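Local coordinates for protein rhamnosidase B (Bacillus sp., PDB 2OKX) that probably hydrolyses terminal alpha-L-rhamnose residues from glycosides, as a glycoside hydrolase of family 78, at residues 549-560 with 861-872. Sequence-based numbering, arbitrary orientation.
Sequences TWEISRHTTRLC and CHAWSAAPGYFL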
# COMPACT_ATOMS: atom_id res chain seq x y z
N THR A 549 -5.81 21.21 -7.52
CA THR A 549 -5.52 20.52 -6.27
C THR A 549 -6.67 19.58 -5.94
O THR A 549 -6.45 18.51 -5.39
CB THR A 549 -5.29 21.50 -5.07
OG1 THR A 549 -6.53 22.14 -4.72
CG2 THR A 549 -4.26 22.57 -5.43
N TRP A 550 -7.89 19.99 -6.30
CA TRP A 550 -9.06 19.15 -6.05
C TRP A 550 -8.98 17.92 -6.96
O TRP A 550 -9.27 16.80 -6.55
CB TRP A 550 -10.35 19.93 -6.36
CG TRP A 550 -11.60 19.23 -5.86
CD1 TRP A 550 -12.17 19.36 -4.62
CD2 TRP A 550 -12.38 18.26 -6.56
NE1 TRP A 550 -13.26 18.53 -4.51
CE2 TRP A 550 -13.41 17.84 -5.69
CE3 TRP A 550 -12.31 17.70 -7.85
CZ2 TRP A 550 -14.37 16.89 -6.06
CZ3 TRP A 550 -13.26 16.75 -8.22
CH2 TRP A 550 -14.27 16.36 -7.33
N GLU A 551 -8.60 18.16 -8.21
CA GLU A 551 -8.47 17.10 -9.20
C GLU A 551 -7.49 16.01 -8.75
O GLU A 551 -7.81 14.83 -8.80
CB GLU A 551 -8.02 17.71 -10.53
CG GLU A 551 -8.11 16.80 -11.73
CD GLU A 551 -9.53 16.39 -12.06
OE1 GLU A 551 -10.44 17.24 -11.98
OE2 GLU A 551 -9.74 15.21 -12.41
N ILE A 552 -6.30 16.39 -8.30
CA ILE A 552 -5.35 15.36 -7.87
C ILE A 552 -5.78 14.72 -6.56
O ILE A 552 -5.47 13.55 -6.31
CB ILE A 552 -3.89 15.90 -7.75
CG1 ILE A 552 -3.78 16.95 -6.65
CG2 ILE A 552 -3.45 16.47 -9.09
CD1 ILE A 552 -2.34 17.37 -6.38
N SER A 553 -6.51 15.46 -5.73
CA SER A 553 -6.99 14.90 -4.47
C SER A 553 -8.02 13.81 -4.76
O SER A 553 -8.05 12.77 -4.10
CB SER A 553 -7.64 15.99 -3.60
OG SER A 553 -6.67 16.92 -3.13
N ARG A 554 -8.87 14.05 -5.75
CA ARG A 554 -9.90 13.08 -6.13
C ARG A 554 -9.22 11.84 -6.72
O ARG A 554 -9.58 10.71 -6.40
CB ARG A 554 -10.83 13.71 -7.17
CG ARG A 554 -12.15 12.97 -7.42
CD ARG A 554 -12.22 12.33 -8.80
NE ARG A 554 -11.94 13.25 -9.91
CZ ARG A 554 -12.84 14.01 -10.55
NH1 ARG A 554 -12.44 14.80 -11.54
NH2 ARG A 554 -14.12 13.98 -10.21
N HIS A 555 -8.24 12.05 -7.59
CA HIS A 555 -7.55 10.91 -8.21
C HIS A 555 -6.80 10.07 -7.17
O HIS A 555 -6.81 8.85 -7.23
CB HIS A 555 -6.58 11.40 -9.29
CG HIS A 555 -6.04 10.29 -10.14
ND1 HIS A 555 -6.86 9.41 -10.82
CD2 HIS A 555 -4.77 9.90 -10.41
CE1 HIS A 555 -6.12 8.53 -11.46
NE2 HIS A 555 -4.85 8.81 -11.23
N THR A 556 -6.16 10.74 -6.22
CA THR A 556 -5.41 10.04 -5.18
C THR A 556 -6.35 9.13 -4.38
O THR A 556 -6.03 7.98 -4.08
CB THR A 556 -4.77 11.03 -4.19
OG1 THR A 556 -3.94 11.94 -4.91
CG2 THR A 556 -3.92 10.27 -3.16
N THR A 557 -7.52 9.66 -4.04
CA THR A 557 -8.51 8.92 -3.27
C THR A 557 -8.98 7.69 -4.04
O THR A 557 -9.10 6.61 -3.47
CB THR A 557 -9.70 9.83 -2.92
OG1 THR A 557 -9.21 10.98 -2.22
CG2 THR A 557 -10.72 9.09 -2.04
N ARG A 558 -9.25 7.87 -5.32
CA ARG A 558 -9.69 6.78 -6.18
C ARG A 558 -8.67 5.63 -6.15
O ARG A 558 -9.04 4.47 -5.93
CB ARG A 558 -9.87 7.30 -7.61
CG ARG A 558 -10.34 6.29 -8.64
CD ARG A 558 -10.92 7.04 -9.84
NE ARG A 558 -10.08 8.17 -10.22
CZ ARG A 558 -10.53 9.27 -10.82
NH1 ARG A 558 -11.82 9.39 -11.10
NH2 ARG A 558 -9.69 10.26 -11.13
N LEU A 559 -7.40 5.95 -6.37
CA LEU A 559 -6.36 4.93 -6.41
C LEU A 559 -6.07 4.28 -5.06
O LEU A 559 -5.46 3.20 -5.01
CB LEU A 559 -5.06 5.52 -6.98
CG LEU A 559 -5.10 6.09 -8.40
CD1 LEU A 559 -3.68 6.46 -8.80
CD2 LEU A 559 -5.69 5.07 -9.38
N CYS A 560 -6.49 4.92 -3.98
CA CYS A 560 -6.27 4.38 -2.65
C CYS A 560 -7.53 3.70 -2.13
O CYS A 560 -7.69 3.53 -0.92
CB CYS A 560 -5.83 5.47 -1.68
SG CYS A 560 -4.15 6.06 -2.01
N CYS A 861 1.60 9.10 -3.93
CA CYS A 861 0.14 8.95 -3.94
C CYS A 861 -0.36 8.37 -2.62
O CYS A 861 -0.42 7.15 -2.46
CB CYS A 861 -0.26 8.03 -5.11
SG CYS A 861 -2.05 7.80 -5.34
N HIS A 862 -0.70 9.25 -1.68
CA HIS A 862 -1.21 8.86 -0.36
C HIS A 862 -2.51 9.61 -0.13
O HIS A 862 -2.49 10.83 0.07
CB HIS A 862 -0.20 9.24 0.74
CG HIS A 862 0.58 8.09 1.28
ND1 HIS A 862 0.51 7.70 2.61
CD2 HIS A 862 1.45 7.24 0.69
CE1 HIS A 862 1.31 6.66 2.80
NE2 HIS A 862 1.89 6.37 1.65
N ALA A 863 -3.63 8.90 -0.16
CA ALA A 863 -4.92 9.55 0.02
C ALA A 863 -5.09 10.22 1.38
O ALA A 863 -6.01 11.01 1.56
CB ALA A 863 -6.07 8.56 -0.23
N TRP A 864 -4.22 9.92 2.33
CA TRP A 864 -4.35 10.56 3.63
C TRP A 864 -3.96 12.04 3.48
O TRP A 864 -4.17 12.85 4.38
CB TRP A 864 -3.50 9.83 4.69
CG TRP A 864 -2.02 10.12 4.74
CD1 TRP A 864 -1.26 10.76 3.80
CD2 TRP A 864 -1.12 9.75 5.80
NE1 TRP A 864 0.06 10.83 4.22
CE2 TRP A 864 0.17 10.21 5.44
CE3 TRP A 864 -1.28 9.08 7.02
CZ2 TRP A 864 1.29 10.03 6.26
CZ3 TRP A 864 -0.17 8.89 7.84
CH2 TRP A 864 1.10 9.37 7.45
N SER A 865 -3.44 12.37 2.29
CA SER A 865 -3.01 13.72 1.95
C SER A 865 -4.00 14.45 1.03
O SER A 865 -3.70 15.56 0.57
CB SER A 865 -1.66 13.68 1.23
OG SER A 865 -0.62 13.16 2.05
N ALA A 866 -5.16 13.86 0.77
CA ALA A 866 -6.14 14.47 -0.14
C ALA A 866 -7.09 15.50 0.47
O ALA A 866 -8.20 15.71 -0.04
CB ALA A 866 -6.95 13.37 -0.84
N ALA A 867 -6.64 16.17 1.53
CA ALA A 867 -7.45 17.18 2.22
C ALA A 867 -8.31 18.11 1.35
O ALA A 867 -9.49 18.31 1.64
CB ALA A 867 -6.56 18.02 3.13
N PRO A 868 -7.74 18.71 0.29
CA PRO A 868 -8.54 19.61 -0.55
C PRO A 868 -9.86 19.01 -1.04
O PRO A 868 -10.85 19.72 -1.22
CB PRO A 868 -7.59 19.96 -1.70
CG PRO A 868 -6.24 19.88 -1.03
CD PRO A 868 -6.36 18.62 -0.22
N GLY A 869 -9.86 17.70 -1.27
CA GLY A 869 -11.06 17.02 -1.74
C GLY A 869 -12.21 17.12 -0.75
O GLY A 869 -13.38 16.96 -1.12
N TYR A 870 -11.88 17.39 0.50
CA TYR A 870 -12.89 17.53 1.55
C TYR A 870 -13.14 18.99 1.90
O TYR A 870 -14.29 19.43 1.91
CB TYR A 870 -12.44 16.79 2.81
CG TYR A 870 -13.29 17.06 4.04
CD1 TYR A 870 -14.55 16.49 4.19
CD2 TYR A 870 -12.81 17.88 5.06
CE1 TYR A 870 -15.33 16.74 5.34
CE2 TYR A 870 -13.57 18.14 6.20
CZ TYR A 870 -14.82 17.56 6.34
OH TYR A 870 -15.56 17.80 7.48
N PHE A 871 -12.08 19.75 2.16
CA PHE A 871 -12.25 21.14 2.56
C PHE A 871 -12.80 22.13 1.54
O PHE A 871 -13.49 23.07 1.92
CB PHE A 871 -10.94 21.69 3.14
CG PHE A 871 -10.54 21.03 4.43
CD1 PHE A 871 -9.67 19.95 4.43
CD2 PHE A 871 -11.11 21.43 5.63
CE1 PHE A 871 -9.37 19.27 5.61
CE2 PHE A 871 -10.83 20.76 6.82
CZ PHE A 871 -9.96 19.67 6.81
N LEU A 872 -12.51 21.93 0.26
CA LEU A 872 -13.02 22.85 -0.75
C LEU A 872 -14.54 22.77 -0.81
O LEU A 872 -15.22 23.79 -0.88
CB LEU A 872 -12.40 22.57 -2.12
CG LEU A 872 -10.88 22.84 -2.18
CD1 LEU A 872 -10.33 22.50 -3.57
CD2 LEU A 872 -10.62 24.31 -1.85
O HOH W 1 -15.16 18.64 -2.18
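S553 and A866 meet where helix 549-559 lies closest to residues 861-872, their CA atoms only 4.4 Å apart, and small residues on both sides permit this. The hydroxyls of S553 and T557 fold back on their own helix, to T549 O and S553 O, each approaching its carbonyl from the face opposite the backbone N-H. With their polar ends so engaged, they suit an apolar neighbour: S553 OG sits over one face of the P868 ring, 3.4 Å from P868 CD, and T557 OG1 rests against A866 CB. T556 does likewise with I552 O, and CG2, anti to the backbone N, is left to press on the peptide between H862 and A863, 3.3 Å from A863 N. At the helix end C560 CB packs tightly on A863 CB, while A863 N gives a weak hydrogen bond to C560 SG (3.4 Å). Toward the other end, L872 CD1 meets the edge of the W550 indole at CD1 (3.8 Å). G869 has no side chain to crowd S553 CB or the A866 carbonyl, and one water joins its O to W550 NE1. Helix 577-590 and helix 817-833 flank the buried seam, which joins early and late helices of the (alpha/alpha)6 barrel of six-hairpin glycosidases.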